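Local atomic coordinates of AvrRpt2 (Erwinia amylovora, PDB entry 6HQZ), a protein that is a type III effector of a plant pathogen and a papain-like C70 family cysteine protease, probably cleaving proteins inside the host cell. Residues 106-119 with 122-134. Sequence-based numbering, arbitrary orientation.
Sequences MSVLTGIDKPNDAI and HDPQRGPDLTMPL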
loop_
_atom_site.group_PDB
_atom_site.type_symbol
_atom_site.label_atom_id
_atom_site.label_comp_id
_atom_site.label_asym_id
_atom_site.label_seq_id
_atom_site.Cartn_x
_atom_site.Cartn_y
_atom_site.Cartn_z
ATOM N N MET A 106 -19.933 -10.563 7.180
ATOM C CA MET A 106 -19.188 -9.648 6.394
ATOM C C MET A 106 -18.660 -8.547 7.270
ATOM O O MET A 106 -19.392 -8.084 8.153
ATOM C CB MET A 106 -20.075 -9.047 5.337
ATOM C CG MET A 106 -20.452 -9.935 4.204
ATOM S SD MET A 106 -21.585 -9.042 3.142
ATOM C CE MET A 106 -20.456 -7.802 2.518
ATOM N N SER A 107 -17.406 -8.139 7.013
ATOM C CA SER A 107 -16.749 -7.095 7.776
ATOM C C SER A 107 -15.910 -6.291 6.857
ATOM O O SER A 107 -15.711 -6.667 5.692
ATOM C CB SER A 107 -15.892 -7.698 8.877
ATOM O OG SER A 107 -16.696 -8.355 9.855
ATOM N N VAL A 108 -15.410 -5.168 7.341
ATOM C CA VAL A 108 -14.592 -4.292 6.523
ATOM C C VAL A 108 -13.213 -4.157 7.030
ATOM O O VAL A 108 -13.019 -3.663 8.143
ATOM C CB VAL A 108 -15.219 -2.864 6.422
ATOM C CG1 VAL A 108 -14.261 -1.987 5.570
ATOM C CG2 VAL A 108 -16.606 -2.929 5.782
ATOM N N LEU A 109 -12.254 -4.623 6.211
ATOM C CA LEU A 109 -10.828 -4.537 6.479
ATOM C C LEU A 109 -10.388 -3.102 6.293
ATOM O O LEU A 109 -10.640 -2.521 5.217
ATOM C CB LEU A 109 -10.019 -5.385 5.520
ATOM C CG LEU A 109 -8.519 -5.438 5.806
ATOM C CD1 LEU A 109 -8.156 -6.024 7.190
ATOM C CD2 LEU A 109 -7.929 -6.221 4.653
ATOM N N THR A 110 -9.730 -2.565 7.299
ATOM C CA THR A 110 -9.249 -1.136 7.247
ATOM C C THR A 110 -7.738 -0.904 7.430
ATOM O O THR A 110 -7.230 0.185 7.082
ATOM C CB THR A 110 -9.956 -0.259 8.283
ATOM O OG1 THR A 110 -9.513 -0.637 9.622
ATOM C CG2 THR A 110 -11.476 -0.359 8.083
ATOM N N GLY A 111 -7.057 -1.816 8.123
ATOM C CA GLY A 111 -5.668 -1.694 8.339
ATOM C C GLY A 111 -5.022 -2.947 8.850
ATOM O O GLY A 111 -5.679 -3.954 9.039
ATOM N N ILE A 112 -3.725 -2.871 9.091
ATOM C CA ILE A 112 -2.908 -4.017 9.597
ATOM C C ILE A 112 -2.131 -3.531 10.775
ATOM O O ILE A 112 -1.503 -2.437 10.734
ATOM C CB ILE A 112 -1.923 -4.535 8.524
ATOM C CG1 ILE A 112 -2.693 -4.979 7.268
ATOM C CG2 ILE A 112 -1.037 -5.677 9.051
ATOM C CD1 ILE A 112 -3.702 -6.120 7.490
ATOM N N ASP A 113 -2.168 -4.343 11.809
ATOM C CA ASP A 113 -1.338 -4.171 12.945
ATOM C C ASP A 113 -0.151 -5.143 12.806
ATOM O O ASP A 113 -0.253 -6.318 13.180
ATOM C CB ASP A 113 -2.187 -4.394 14.217
ATOM C CG ASP A 113 -1.366 -4.383 15.511
ATOM O OD1 ASP A 113 -0.099 -4.449 15.488
ATOM O OD2 ASP A 113 -2.003 -4.325 16.583
ATOM N N LYS A 114 0.989 -4.643 12.302
ATOM C CA LYS A 114 2.146 -5.505 12.089
ATOM C C LYS A 114 2.718 -6.063 13.371
ATOM O O LYS A 114 2.953 -7.255 13.444
ATOM C CB LYS A 114 3.284 -4.786 11.360
ATOM C CG LYS A 114 3.195 -4.801 9.848
ATOM C CD LYS A 114 3.723 -6.090 9.223
ATOM C CE LYS A 114 5.218 -6.296 9.362
ATOM N NZ LYS A 114 5.598 -7.432 8.487
ATOM N N PRO A 115 2.996 -5.192 14.371
ATOM C CA PRO A 115 3.626 -5.719 15.601
ATOM C C PRO A 115 2.899 -6.900 16.243
ATOM O O PRO A 115 3.554 -7.776 16.790
ATOM C CB PRO A 115 3.600 -4.512 16.564
ATOM C CG PRO A 115 3.646 -3.318 15.671
ATOM C CD PRO A 115 2.937 -3.711 14.394
ATOM N N ASN A 116 1.563 -6.883 16.201
ATOM C CA ASN A 116 0.737 -7.911 16.800
ATOM C C ASN A 116 0.198 -8.904 15.773
ATOM O O ASN A 116 -0.594 -9.742 16.134
ATOM C CB ASN A 116 -0.434 -7.243 17.546
ATOM C CG ASN A 116 0.018 -6.533 18.798
ATOM O OD1 ASN A 116 0.739 -7.130 19.617
ATOM N ND2 ASN A 116 -0.392 -5.267 18.974
ATOM N N ASP A 117 0.618 -8.812 14.508
ATOM C CA ASP A 117 0.201 -9.740 13.446
ATOM C C ASP A 117 -1.332 -9.940 13.409
ATOM O O ASP A 117 -1.859 -11.061 13.533
ATOM C CB ASP A 117 0.975 -11.064 13.578
ATOM C CG ASP A 117 0.918 -11.899 12.338
ATOM O OD1 ASP A 117 1.093 -11.384 11.199
ATOM O OD2 ASP A 117 0.700 -13.113 12.490
ATOM N N ALA A 118 -2.015 -8.813 13.224
ATOM C CA ALA A 118 -3.478 -8.742 13.273
ATOM C C ALA A 118 -4.026 -7.795 12.217
ATOM O O ALA A 118 -3.360 -6.858 11.783
ATOM C CB ALA A 118 -3.923 -8.288 14.661
ATOM N N ILE A 119 -5.276 -8.038 11.823
ATOM C CA ILE A 119 -5.986 -7.173 10.917
ATOM C C ILE A 119 -6.894 -6.294 11.726
ATOM O O ILE A 119 -7.305 -6.664 12.808
ATOM C CB ILE A 119 -6.815 -7.930 9.891
ATOM C CG1 ILE A 119 -7.901 -8.797 10.564
ATOM C CG2 ILE A 119 -5.868 -8.828 9.106
ATOM C CD1 ILE A 119 -9.045 -9.046 9.609
ATOM N N HIS A 122 -13.798 -3.112 10.776
ATOM C CA HIS A 122 -15.087 -2.661 11.249
ATOM C C HIS A 122 -16.033 -3.871 11.130
ATOM O O HIS A 122 -16.228 -4.380 10.045
ATOM C CB HIS A 122 -15.696 -1.577 10.359
ATOM C CG HIS A 122 -15.082 -0.222 10.542
ATOM N ND1 HIS A 122 -14.296 0.093 11.632
ATOM C CD2 HIS A 122 -15.169 0.897 9.796
ATOM C CE1 HIS A 122 -13.890 1.348 11.521
ATOM N NE2 HIS A 122 -14.449 1.875 10.442
ATOM N N ASP A 123 -16.681 -4.215 12.230
ATOM C CA ASP A 123 -17.644 -5.333 12.283
ATOM C C ASP A 123 -19.032 -4.728 12.500
ATOM O O ASP A 123 -19.319 -4.141 13.545
ATOM C CB ASP A 123 -17.278 -6.257 13.416
ATOM C CG ASP A 123 -18.128 -7.544 13.437
ATOM O OD1 ASP A 123 -19.352 -7.479 13.344
ATOM O OD2 ASP A 123 -17.572 -8.599 13.646
ATOM N N PRO A 124 -19.910 -4.838 11.505
ATOM C CA PRO A 124 -21.188 -4.235 11.598
ATOM C C PRO A 124 -22.032 -4.701 12.804
ATOM O O PRO A 124 -23.060 -4.060 13.140
ATOM C CB PRO A 124 -21.885 -4.656 10.290
ATOM C CG PRO A 124 -20.845 -5.158 9.388
ATOM C CD PRO A 124 -19.644 -5.472 10.220
ATOM N N GLN A 125 -21.648 -5.813 13.440
ATOM C CA GLN A 125 -22.382 -6.255 14.590
ATOM C C GLN A 125 -21.638 -6.199 15.883
ATOM O O GLN A 125 -22.244 -6.377 16.890
ATOM C CB GLN A 125 -22.949 -7.659 14.348
ATOM C CG GLN A 125 -23.948 -8.104 15.364
ATOM C CD GLN A 125 -24.964 -7.049 15.859
ATOM O OE1 GLN A 125 -25.745 -6.522 15.063
ATOM N NE2 GLN A 125 -25.024 -6.815 17.196
ATOM N N ARG A 126 -20.348 -5.951 15.857
ATOM C CA ARG A 126 -19.556 -5.877 17.022
ATOM C C ARG A 126 -18.892 -4.559 17.280
ATOM O O ARG A 126 -18.666 -4.240 18.454
ATOM C CB ARG A 126 -18.512 -6.970 16.991
ATOM C CG ARG A 126 -19.150 -8.306 17.162
ATOM C CD ARG A 126 -19.439 -8.479 18.627
ATOM N NE ARG A 126 -19.521 -9.881 18.905
ATOM C CZ ARG A 126 -20.565 -10.599 18.585
ATOM N NH1 ARG A 126 -21.650 -10.015 18.061
ATOM N NH2 ARG A 126 -20.538 -11.872 18.877
ATOM N N GLY A 127 -18.706 -3.739 16.241
ATOM C CA GLY A 127 -18.201 -2.408 16.440
ATOM C C GLY A 127 -17.030 -2.030 15.551
ATOM O O GLY A 127 -16.424 -2.885 14.839
ATOM N N PRO A 128 -16.602 -0.745 15.652
ATOM C CA PRO A 128 -15.487 -0.294 14.857
ATOM C C PRO A 128 -14.116 -0.724 15.370
ATOM O O PRO A 128 -13.937 -0.882 16.539
ATOM C CB PRO A 128 -15.564 1.265 14.969
ATOM C CG PRO A 128 -16.289 1.512 16.219
ATOM C CD PRO A 128 -17.214 0.343 16.415
ATOM N N ASP A 129 -13.142 -0.762 14.471
ATOM C CA ASP A 129 -11.712 -0.832 14.823
ATOM C C ASP A 129 -11.407 -2.020 15.741
ATOM O O ASP A 129 -10.583 -1.940 16.630
ATOM C CB ASP A 129 -11.239 0.497 15.454
ATOM C CG ASP A 129 -11.388 1.630 14.484
ATOM O OD1 ASP A 129 -11.128 1.391 13.293
ATOM O OD2 ASP A 129 -11.764 2.717 14.894
ATOM N N LEU A 130 -12.082 -3.127 15.498
ATOM C CA LEU A 130 -11.681 -4.386 16.134
ATOM C C LEU A 130 -10.388 -4.903 15.448
ATOM O O LEU A 130 -10.017 -4.497 14.327
ATOM C CB LEU A 130 -12.734 -5.445 15.987
ATOM C CG LEU A 130 -14.187 -5.162 16.452
ATOM C CD1 LEU A 130 -15.059 -6.437 16.293
ATOM C CD2 LEU A 130 -14.236 -4.539 17.833
ATOM N N THR A 131 -9.709 -5.808 16.125
ATOM C CA THR A 131 -8.679 -6.580 15.423
ATOM C C THR A 131 -8.926 -8.059 15.645
ATOM O O THR A 131 -9.468 -8.427 16.647
ATOM C CB THR A 131 -7.235 -6.267 15.898
ATOM O OG1 THR A 131 -6.950 -6.854 17.183
ATOM C CG2 THR A 131 -6.997 -4.772 15.975
ATOM N N MET A 132 -8.414 -8.861 14.737
ATOM C CA MET A 132 -8.278 -10.278 14.947
ATOM C C MET A 132 -6.924 -10.740 14.461
ATOM O O MET A 132 -6.362 -10.124 13.558
ATOM C CB MET A 132 -9.407 -11.096 14.237
ATOM C CG MET A 132 -9.282 -11.418 12.797
ATOM S SD MET A 132 -10.449 -12.509 11.914
ATOM C CE MET A 132 -11.916 -11.491 11.906
ATOM N N PRO A 133 -6.462 -11.891 14.956
ATOM C CA PRO A 133 -5.197 -12.344 14.447
ATOM C C PRO A 133 -5.222 -12.594 12.951
ATOM O O PRO A 133 -6.208 -13.116 12.382
ATOM C CB PRO A 133 -4.962 -13.668 15.182
ATOM C CG PRO A 133 -5.812 -13.555 16.409
ATOM C CD PRO A 133 -7.013 -12.823 15.939
ATOM N N LEU A 134 -4.111 -12.301 12.307
ATOM C CA LEU A 134 -3.951 -12.611 10.908
ATOM C C LEU A 134 -4.163 -14.073 10.649
ATOM O O LEU A 134 -4.764 -14.428 9.612
ATOM C CB LEU A 134 -2.559 -12.183 10.449
ATOM C CG LEU A 134 -2.237 -12.433 9.010
ATOM C CD1 LEU A 134 -3.326 -11.842 8.115
ATOM C CD2 LEU A 134 -0.849 -11.875 8.672
HETATM O O HOH W 1 -11.383 -0.679 11.475
HETATM O O HOH W 2 -4.012 -6.281 17.676
#
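Val108 and His122 exchange two backbone hydrogen bonds, Val108 N to His122 O at 2.9 Å and His122 N to Val108 O at 2.8 Å, joining the arms of the hairpin 104-113/118-123. Ile119 and Met132 form the same kind of antiparallel pair in the next hairpin, which adds 130-133 as an edge strand of the sheet within this chain. Beyond it Leu134 N, in the first turn of helix 134-140, donates to Asp117 O over 2.8 Å, nearly straight at the hydrogen (173°) but tilted from the carbonyl plane.

The apolar contacts centre on Ile119. Its CG1 sits between the backbone N and the carbonyl carbon (chi1 61°), alongside Met132 CG at 3.7 Å, and CG2 reaches Leu134 CD1 at 4.1 Å; Phe95 of strand 93-98 also touches this isoleucine.

Around His122, the methyl CG2 of Thr110 lies 4.3 Å from the ring centroid, 8° off the normal, a CH-pi contact over one face. Asp129 N donates to ND1 in the ring plane, and NE2 is hydrogen-bonded to Val8 O. A water links Thr110 OG1 to Asp129 OD1, and another links Asp113 OD2 to Thr131 OG1.

With a backbone partner at each nitrogen, the imidazole is fixed in rotation: it bridges the loop at Asp129 and the N-terminal segment at Val8, next to the sheet of the papain-like domain that its own strand belongs to.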